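Local coordinates for protein oxidoreductase (Thermotoga maritima, PDB 1ZH8) that binds NADP through a Rossmann-type domain and probably catalyses oxidation or reduction of an as yet unidentified alcohol or carbonyl substrate, as in the GFO/IDH/MocA family, at residues Arg31-Pro36 with Asn289-Glu294; Thr135-Glu140 with Phe295-Gln300; Glu258-Thr263 with Ile269-Asp274. All blocks are in the same frame, centred on the assembly; numbering follows the deposited sequence.

Contact 1. Residues Arg31-Pro36 with Asn289-Glu294; sequences RELHLP and NSYQKE. With NAP (NADP nicotinamide-adenine-dinucleotide phosphate), chain D.
Where Leu33 meets Tyr291, the short helical segments 31-36 and 290-294 cross at -48° with their axes 9.0 Å apart, and the Tyr291 ring lies between the helices against Leu33. The CB of Leu33 sits almost squarely over one ring face, 4.1 Å from the centroid of Tyr291, a CH-pi contact, while Ser290 OG lies above the opposite face near the rim. With CG of Leu33 anti to its carbonyl carbon (chi1 -59°), the branch runs down the ring, and CD1 of Leu33 ends 3.9 Å from Tyr291 CZ. The same methyl touches the cofactor, Leu33 CD1 lying 3.6 Å from C4N of the nicotinamide. Tyr291 OH donates a hydrogen bond to the carboxamide oxygen O7N of NADP, at the ring edge; its length of 2.5 Å is shorter than usual and doubtful at this resolution. Leucine methyl and tyrosine hydroxyl thus touch C4N and O7N. A water links the backbone of one segment to a side chain of the other, accepting a hydrogen bond from Asn289 ND2 and donating one to Leu33 O at 2.7 Å. Asn289 is also the N-cap, its OD1 accepting from Gln292 N at 2.7 Å with the donor well above the carbonyl plane. Helix 28-39 is the first helix of the Rossmann domain; beside it His34 bonds to Glu112 and Asp87, helix 55-65 covers Arg31 and Leu35, and Glu294 reaches strand 136-139.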
# COMPACT_ATOMS: atom_id res chain seq x y z
N ARG A 31 28.62 19.34 8.93
CA ARG A 31 28.57 20.11 10.15
C ARG A 31 27.72 19.40 11.19
O ARG A 31 28.08 19.35 12.37
CB ARG A 31 27.93 21.48 9.90
CG ARG A 31 28.82 22.56 9.26
CD ARG A 31 28.17 23.94 9.41
NE ARG A 31 27.05 24.06 8.48
CZ ARG A 31 25.75 24.05 8.82
NH1 ARG A 31 25.36 23.95 10.09
NH2 ARG A 31 24.85 24.13 7.85
N GLU A 32 26.57 18.87 10.77
CA GLU A 32 25.50 18.60 11.71
C GLU A 32 25.39 17.13 12.04
O GLU A 32 24.90 16.76 13.11
CB GLU A 32 24.16 19.16 11.18
CG GLU A 32 24.04 20.69 11.34
CD GLU A 32 22.69 21.27 10.90
OE1 GLU A 32 21.73 20.49 10.68
OE2 GLU A 32 22.59 22.52 10.79
N LEU A 33 25.87 16.30 11.12
CA LEU A 33 25.70 14.86 11.22
C LEU A 33 27.06 14.17 11.38
O LEU A 33 27.24 13.36 12.28
CB LEU A 33 24.91 14.35 10.00
CG LEU A 33 23.50 14.94 9.78
CD1 LEU A 33 22.85 14.37 8.55
CD2 LEU A 33 22.58 14.70 11.00
N HIS A 34 28.04 14.54 10.54
CA HIS A 34 29.36 13.89 10.58
C HIS A 34 30.27 14.36 11.69
O HIS A 34 30.84 13.55 12.39
CB HIS A 34 30.06 13.97 9.21
CG HIS A 34 29.46 13.04 8.20
ND1 HIS A 34 30.21 12.44 7.21
CD2 HIS A 34 28.20 12.59 8.04
CE1 HIS A 34 29.43 11.67 6.48
NE2 HIS A 34 28.20 11.74 6.96
N LEU A 35 30.39 15.67 11.87
CA LEU A 35 31.29 16.18 12.87
C LEU A 35 30.94 15.73 14.30
O LEU A 35 31.81 15.26 15.01
CB LEU A 35 31.40 17.70 12.79
CG LEU A 35 32.47 18.32 13.69
CD1 LEU A 35 33.88 17.93 13.21
CD2 LEU A 35 32.29 19.82 13.67
N PRO A 36 29.67 15.84 14.71
CA PRO A 36 29.40 15.43 16.10
C PRO A 36 29.70 13.93 16.34
O PRO A 36 30.16 13.55 17.41
CB PRO A 36 27.89 15.72 16.29
CG PRO A 36 27.51 16.60 15.17
CD PRO A 36 28.45 16.29 14.02
N ASN A 289 23.77 6.52 17.90
CA ASN A 289 24.07 7.42 16.80
C ASN A 289 24.54 6.54 15.65
O ASN A 289 25.58 5.91 15.75
CB ASN A 289 25.13 8.46 17.21
CG ASN A 289 25.49 9.41 16.08
OD1 ASN A 289 25.65 9.01 14.92
ND2 ASN A 289 25.60 10.69 16.41
N SER A 290 23.75 6.48 14.57
CA SER A 290 24.08 5.63 13.44
C SER A 290 25.26 6.14 12.61
O SER A 290 25.99 5.34 12.02
CB SER A 290 22.85 5.42 12.54
OG SER A 290 22.31 6.66 12.09
N TYR A 291 25.43 7.46 12.55
CA TYR A 291 26.60 8.05 11.88
C TYR A 291 27.87 7.66 12.61
O TYR A 291 28.88 7.33 12.00
CB TYR A 291 26.47 9.58 11.82
CG TYR A 291 25.18 10.01 11.18
CD1 TYR A 291 25.04 9.99 9.79
CD2 TYR A 291 24.07 10.39 11.96
CE1 TYR A 291 23.85 10.35 9.18
CE2 TYR A 291 22.86 10.76 11.36
CZ TYR A 291 22.77 10.73 9.97
OH TYR A 291 21.61 11.11 9.35
N GLN A 292 27.81 7.68 13.93
CA GLN A 292 28.95 7.28 14.73
C GLN A 292 29.23 5.81 14.46
O GLN A 292 30.38 5.41 14.28
CB GLN A 292 28.64 7.50 16.20
CG GLN A 292 29.80 7.24 17.12
CD GLN A 292 29.45 7.54 18.55
OE1 GLN A 292 28.83 8.57 18.85
NE2 GLN A 292 29.83 6.64 19.45
N LYS A 293 28.15 5.03 14.41
CA LYS A 293 28.26 3.60 14.22
C LYS A 293 28.87 3.26 12.86
O LYS A 293 29.68 2.33 12.75
CB LYS A 293 26.91 2.93 14.43
CG LYS A 293 26.67 2.54 15.86
CD LYS A 293 25.46 1.64 15.96
CE LYS A 293 25.83 0.16 15.83
NZ LYS A 293 24.61 -0.71 15.66
N GLU A 294 28.51 4.01 11.83
CA GLU A 294 29.07 3.76 10.52
C GLU A 294 30.55 4.15 10.44
O GLU A 294 31.32 3.51 9.72
CB GLU A 294 28.21 4.36 9.38
CG GLU A 294 28.22 5.87 9.29
CD GLU A 294 27.28 6.40 8.22
OE1 GLU A 294 26.78 5.61 7.39
OE2 GLU A 294 27.06 7.63 8.20
PA NAP D . 24.81 20.62 1.24
O1A NAP D . 24.49 21.35 2.49
O2A NAP D . 24.49 21.37 0.01
O5B NAP D . 26.35 20.16 1.31
C5B NAP D . 27.11 20.05 0.13
C4B NAP D . 28.46 20.70 0.38
O4B NAP D . 29.35 20.42 -0.70
C3B NAP D . 28.35 22.22 0.46
O3B NAP D . 29.29 22.60 1.42
C2B NAP D . 28.80 22.63 -0.93
O2B NAP D . 29.21 23.95 -1.28
C1B NAP D . 29.92 21.64 -1.15
N9A NAP D . 30.29 21.56 -2.56
C8A NAP D . 29.48 21.72 -3.66
N7A NAP D . 30.24 21.54 -4.77
C5A NAP D . 31.51 21.28 -4.38
C6A NAP D . 32.68 21.02 -5.08
N6A NAP D . 32.70 21.03 -6.40
N1A NAP D . 33.85 20.76 -4.40
C2A NAP D . 33.85 20.78 -3.02
N3A NAP D . 32.70 21.03 -2.33
C4A NAP D . 31.55 21.28 -3.00
O3 NAP D . 23.98 19.25 1.21
PN NAP D . 24.04 18.13 2.36
O1N NAP D . 25.15 18.32 3.35
O2N NAP D . 22.64 18.06 2.74
O5D NAP D . 24.38 16.77 1.57
C5D NAP D . 25.69 16.37 1.20
C4D NAP D . 25.73 14.85 1.08
O4D NAP D . 25.31 14.29 2.33
C3D NAP D . 24.74 14.35 0.03
O3D NAP D . 25.30 13.30 -0.72
C2D NAP D . 23.56 13.83 0.81
O2D NAP D . 22.88 12.78 0.16
C1D NAP D . 24.22 13.41 2.12
N1N NAP D . 23.27 13.46 3.22
C2N NAP D . 23.03 12.31 3.92
C3N NAP D . 22.13 12.30 4.99
C7N NAP D . 22.03 11.10 5.90
O7N NAP D . 21.07 11.16 6.92
N7N NAP D . 22.84 10.03 5.74
C4N NAP D . 21.46 13.48 5.33
C5N NAP D . 21.72 14.66 4.62
C6N NAP D . 22.63 14.64 3.56
P2B NAP D . 29.67 25.21 -0.39
O1X NAP D . 31.15 25.14 -0.06
O2X NAP D . 28.90 25.28 0.91
O3X NAP D . 29.38 26.40 -1.27
O HOH W 1 25.83 12.77 14.52

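Contact 2. Residues Thr135-Glu140 with Phe295-Gln300; sequences TVYIAE and FEDFYQ. With EDO (1,2-ethanediol), chain G.
Tyr137 and Asp297 are brought together by side chains that both extend opposite their own backbone N, chi1 -168° and -176°; the two side chains cross at about a right angle, with ring and carboxylate planes 68° apart. The setting is the edge of the parallel Rossmann sheet: strand 136-139 is its outermost strand on this side, and helix 290-303 packs across it. Tyr137 OH donates to Asp297 OD2 at 2.7 Å, using the anti lone pair of that oxygen, which lies in the plane of the tyrosine ring at its edge. The other oxygen, Asp297 OD1, forms a salt bridge with Lys306, and the carboxylate is therefore gripped by two partners, an arrangement that would tend to hold it in its charged form and fix its rotation. Phe298 takes the next position along the helix and covers a face of Tyr137. Its CB lies over that face, 4.1 Å from the centroid of the Tyr137 ring, and its own ring presents an edge to the same face in an offset edge-to-face pair, the centroids of the Tyr137 and Phe298 rings being 5.7 Å apart. Both aromatic side chains also rest on Ile110, so the helix also packs on strand 108-112, next to the edge. Just before strand 136-139, Thr135 CG2 comes within 4.5 Å of Phe298 CE1. The tightest apolar touch joins Phe298 CD1 to Tyr137 CB, at 3.6 Å.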
# COMPACT_ATOMS: atom_id res chain seq x y z
N THR A 135 39.61 1.16 0.32
CA THR A 135 38.20 0.96 0.64
C THR A 135 37.33 2.09 0.07
O THR A 135 37.64 3.28 0.27
CB THR A 135 37.96 0.89 2.17
OG1 THR A 135 38.71 -0.20 2.73
CG2 THR A 135 36.46 0.69 2.48
N VAL A 136 36.25 1.71 -0.64
CA VAL A 136 35.13 2.61 -0.86
C VAL A 136 33.98 2.19 0.05
O VAL A 136 33.52 1.05 0.00
CB VAL A 136 34.65 2.64 -2.32
CG1 VAL A 136 33.48 3.66 -2.48
CG2 VAL A 136 35.79 3.02 -3.24
N TYR A 137 33.54 3.13 0.88
CA TYR A 137 32.51 2.88 1.85
C TYR A 137 31.38 3.88 1.59
O TYR A 137 31.60 5.08 1.75
CB TYR A 137 33.09 3.05 3.25
CG TYR A 137 32.19 2.56 4.35
CD1 TYR A 137 31.03 3.26 4.70
CD2 TYR A 137 32.50 1.40 5.05
CE1 TYR A 137 30.20 2.80 5.72
CE2 TYR A 137 31.69 0.95 6.07
CZ TYR A 137 30.54 1.65 6.40
OH TYR A 137 29.73 1.19 7.40
N ILE A 138 30.20 3.41 1.17
CA ILE A 138 29.04 4.29 0.99
C ILE A 138 28.26 4.29 2.28
O ILE A 138 27.78 3.23 2.74
CB ILE A 138 28.09 3.89 -0.14
CG1 ILE A 138 28.84 3.59 -1.44
CG2 ILE A 138 27.04 5.02 -0.34
CD1 ILE A 138 29.75 4.76 -1.97
N ALA A 139 28.12 5.48 2.86
CA ALA A 139 27.69 5.64 4.24
C ALA A 139 26.17 5.67 4.31
O ALA A 139 25.52 6.74 4.31
CB ALA A 139 28.30 6.94 4.84
N GLU A 140 25.60 4.47 4.33
CA GLU A 140 24.18 4.31 4.39
C GLU A 140 23.88 4.06 5.84
O GLU A 140 23.98 2.92 6.32
CB GLU A 140 23.73 3.15 3.51
CG GLU A 140 22.26 2.79 3.67
CD GLU A 140 21.35 4.02 3.70
OE1 GLU A 140 21.07 4.58 2.61
OE2 GLU A 140 20.94 4.44 4.81
N PHE A 295 30.96 5.18 11.18
CA PHE A 295 32.38 5.59 11.17
C PHE A 295 33.25 4.56 11.89
O PHE A 295 34.37 4.26 11.47
CB PHE A 295 32.58 6.99 11.74
CG PHE A 295 32.44 8.09 10.71
CD1 PHE A 295 33.44 8.33 9.78
CD2 PHE A 295 31.30 8.91 10.69
CE1 PHE A 295 33.31 9.35 8.81
CE2 PHE A 295 31.16 9.93 9.74
CZ PHE A 295 32.17 10.15 8.80
N GLU A 296 32.71 3.99 12.96
CA GLU A 296 33.35 2.90 13.65
C GLU A 296 33.55 1.74 12.68
O GLU A 296 34.64 1.16 12.63
CB GLU A 296 32.50 2.46 14.86
CG GLU A 296 32.50 3.46 16.02
CD GLU A 296 31.58 3.07 17.21
OE1 GLU A 296 30.96 1.98 17.20
OE2 GLU A 296 31.48 3.88 18.17
N ASP A 297 32.52 1.43 11.90
CA ASP A 297 32.55 0.27 11.01
C ASP A 297 33.59 0.47 9.90
O ASP A 297 34.39 -0.43 9.60
CB ASP A 297 31.14 0.01 10.45
CG ASP A 297 31.07 -1.23 9.58
OD1 ASP A 297 31.35 -2.34 10.06
OD2 ASP A 297 30.69 -1.11 8.41
N PHE A 298 33.60 1.68 9.34
CA PHE A 298 34.59 2.10 8.35
C PHE A 298 36.02 2.02 8.91
O PHE A 298 36.95 1.61 8.20
CB PHE A 298 34.25 3.52 7.92
CG PHE A 298 35.28 4.19 7.07
CD1 PHE A 298 35.50 3.77 5.76
CD2 PHE A 298 35.99 5.29 7.55
CE1 PHE A 298 36.44 4.43 4.94
CE2 PHE A 298 36.91 5.96 6.75
CZ PHE A 298 37.13 5.53 5.44
N TYR A 299 36.19 2.39 10.18
CA TYR A 299 37.48 2.26 10.81
C TYR A 299 37.93 0.81 10.82
O TYR A 299 39.11 0.51 10.60
CB TYR A 299 37.51 2.83 12.24
CG TYR A 299 38.86 2.59 12.89
CD1 TYR A 299 39.90 3.50 12.72
CD2 TYR A 299 39.11 1.43 13.63
CE1 TYR A 299 41.16 3.27 13.28
CE2 TYR A 299 40.36 1.19 14.20
CZ TYR A 299 41.38 2.12 14.02
OH TYR A 299 42.61 1.90 14.59
N GLN A 300 37.00 -0.09 11.10
CA GLN A 300 37.33 -1.51 11.27
C GLN A 300 37.64 -2.13 9.90
O GLN A 300 38.52 -3.00 9.78
CB GLN A 300 36.22 -2.26 12.01
CG GLN A 300 36.22 -2.01 13.51
CD GLN A 300 35.12 -2.75 14.23
OE1 GLN A 300 33.94 -2.54 13.98
NE2 GLN A 300 35.51 -3.65 15.15
C1 EDO G . 42.12 -2.75 3.66
O1 EDO G . 42.53 -1.51 4.27
C2 EDO G . 41.11 -2.47 2.55
O2 EDO G . 41.42 -1.25 1.85

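Contact 3. Residues Glu258-Thr263 with Ile269-Asp274; sequences ERFEIT and ISISWD. With EDO (1,2-ethanediol), chain H.
Phe260 and Ile271 meet face to methyl: with CG1 of Ile271 anti to its carbonyl carbon (chi1 -59°) and the chain extended beyond, CD1 of Ile271 stands over the centre of the phenylalanine ring, 3.7 Å from the Phe260 centroid and 5° off its normal. They belong to an antiparallel beta hairpin, strands 259-264 and 268-272, within the large mixed sheet of the C-terminal domain. The same CD1 of Ile271 also touches CD1 of Ile262 at 3.8 Å, and Ile262 and Ile269 lie side by side, pointing the same way. These four side chains form one apolar face. Were Phe260 an alanine, the Ile271 methyl would probably lose the ring beneath it and a gap would open there. On the other face Glu261 and Ser270, a non-hydrogen-bonded pair, meet through CG and CB. The backbone sets this register: Ile262 and Ile269 form a hydrogen-bonded pair, both bonds lying in the carbonyl plane, and Ile271 N donates to Phe260 O at 2.8 Å. Farther out, the Phe260 ring stacks on Trp168 of the neighbouring strand 163-171, while helices 146-156 and 195-211 close over the apolar face through Phe148, Ala151 and Ile210. On the Glu261 side lies the second subunit, where Thr263 packs on Trp171 of that chain. Between Phe260 and Ile271 a water also bridges the strands, accepting from Phe260 N at 3.1 Å and giving a weak bond to Ile271 O.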
# COMPACT_ATOMS: atom_id res chain seq x y z
N GLU A 258 3.78 8.26 10.25
CA GLU A 258 4.50 7.04 9.91
C GLU A 258 3.82 5.81 10.54
O GLU A 258 3.42 5.83 11.71
CB GLU A 258 5.96 7.13 10.38
CG GLU A 258 6.92 6.10 9.74
CD GLU A 258 8.42 6.50 9.85
OE1 GLU A 258 8.72 7.71 9.87
OE2 GLU A 258 9.28 5.59 9.91
N ARG A 259 3.64 4.76 9.73
CA ARG A 259 3.43 3.41 10.24
C ARG A 259 4.44 2.55 9.53
O ARG A 259 4.66 2.70 8.33
CB ARG A 259 2.00 2.91 10.00
N PHE A 260 5.10 1.67 10.27
CA PHE A 260 5.99 0.70 9.68
C PHE A 260 5.66 -0.64 10.33
O PHE A 260 6.04 -0.89 11.47
CB PHE A 260 7.44 1.15 9.90
CG PHE A 260 8.46 0.29 9.19
CD1 PHE A 260 8.08 -0.77 8.37
CD2 PHE A 260 9.81 0.57 9.34
CE1 PHE A 260 9.02 -1.55 7.72
CE2 PHE A 260 10.77 -0.20 8.69
CZ PHE A 260 10.38 -1.27 7.88
N GLU A 261 4.94 -1.50 9.59
CA GLU A 261 4.35 -2.74 10.13
C GLU A 261 4.72 -3.97 9.30
O GLU A 261 4.80 -3.90 8.06
CB GLU A 261 2.83 -2.66 10.16
CG GLU A 261 2.26 -1.83 11.32
CD GLU A 261 0.93 -1.15 10.98
OE1 GLU A 261 0.41 -1.34 9.85
OE2 GLU A 261 0.42 -0.39 11.84
N ILE A 262 4.96 -5.08 9.99
CA ILE A 262 5.23 -6.35 9.30
C ILE A 262 4.32 -7.39 9.92
O ILE A 262 4.33 -7.60 11.13
CB ILE A 262 6.72 -6.79 9.40
CG1 ILE A 262 7.63 -5.65 9.00
CG2 ILE A 262 6.98 -7.96 8.47
CD1 ILE A 262 9.09 -5.96 9.15
N THR A 263 3.48 -8.00 9.09
CA THR A 263 2.52 -9.00 9.52
C THR A 263 2.95 -10.34 8.97
O THR A 263 3.25 -10.47 7.77
CB THR A 263 1.09 -8.66 9.05
OG1 THR A 263 0.80 -7.30 9.36
CG2 THR A 263 0.06 -9.52 9.74
N ILE A 269 4.58 -7.10 13.93
CA ILE A 269 5.41 -6.10 14.58
C ILE A 269 5.21 -4.71 14.00
O ILE A 269 5.00 -4.54 12.80
CB ILE A 269 6.95 -6.42 14.59
CG1 ILE A 269 7.52 -6.50 13.19
CG2 ILE A 269 7.27 -7.70 15.37
CD1 ILE A 269 9.03 -6.49 13.21
N SER A 270 5.29 -3.72 14.87
CA SER A 270 5.35 -2.35 14.44
C SER A 270 6.72 -1.79 14.87
O SER A 270 7.22 -2.10 15.96
CB SER A 270 4.16 -1.55 14.98
OG SER A 270 4.48 -0.96 16.21
N ILE A 271 7.31 -0.98 14.00
CA ILE A 271 8.68 -0.52 14.14
C ILE A 271 8.75 1.01 14.27
O ILE A 271 8.17 1.73 13.45
CB ILE A 271 9.48 -0.94 12.89
CG1 ILE A 271 9.46 -2.47 12.73
CG2 ILE A 271 10.91 -0.37 12.91
CD1 ILE A 271 9.76 -2.93 11.29
N SER A 272 9.46 1.50 15.29
CA SER A 272 9.77 2.92 15.41
C SER A 272 11.21 3.14 15.85
O SER A 272 11.86 2.21 16.32
CB SER A 272 8.84 3.59 16.41
OG SER A 272 7.50 3.21 16.18
N TRP A 273 11.67 4.38 15.72
CA TRP A 273 13.02 4.80 16.14
C TRP A 273 13.34 4.25 17.53
O TRP A 273 14.42 3.69 17.74
CB TRP A 273 13.15 6.35 16.10
CG TRP A 273 12.23 7.08 17.08
CD1 TRP A 273 10.85 7.10 17.06
CD2 TRP A 273 12.61 7.87 18.23
NE1 TRP A 273 10.37 7.85 18.11
CE2 TRP A 273 11.42 8.33 18.85
CE3 TRP A 273 13.85 8.22 18.81
CZ2 TRP A 273 11.42 9.13 20.02
CZ3 TRP A 273 13.85 9.03 19.98
CH2 TRP A 273 12.64 9.47 20.56
N ASP A 274 12.36 4.34 18.44
CA ASP A 274 12.60 4.10 19.86
C ASP A 274 12.03 2.81 20.44
O ASP A 274 12.21 2.52 21.62
CB ASP A 274 12.12 5.31 20.68
CG ASP A 274 10.60 5.50 20.68
OD1 ASP A 274 9.86 4.92 19.84
OD2 ASP A 274 10.12 6.28 21.54
C1 EDO H . 13.21 5.77 11.59
O1 EDO H . 14.60 5.94 11.94
C2 EDO H . 12.57 4.71 12.50
O2 EDO H . 11.18 4.47 12.17
O HOH W 2 4.80 2.30 13.30

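In the fold
Contacts 1 and 2 illustrate how a single helix can serve two jobs: helix 290-303 offers its first turn to helix 28-39 and the nicotinamide, and its next turns to edge strand 136-139. Their centres are 12 Å apart and they touch directly, with His34 ND1 3.4 Å from Phe295 CZ and Glu294 OE1 3.1 Å from Ala139 C. Contact 1 meets NADP itself, whereas in contact 2 the side chain of Tyr137 lies about 10 Å from the bound NADP. Contact 3 stands apart in the C-terminal sheet, its centre about 24 Å from that of contact 1 and 27 Å from that of contact 2. Its hairpin falls in the long sequence interval that both other contacts bridge.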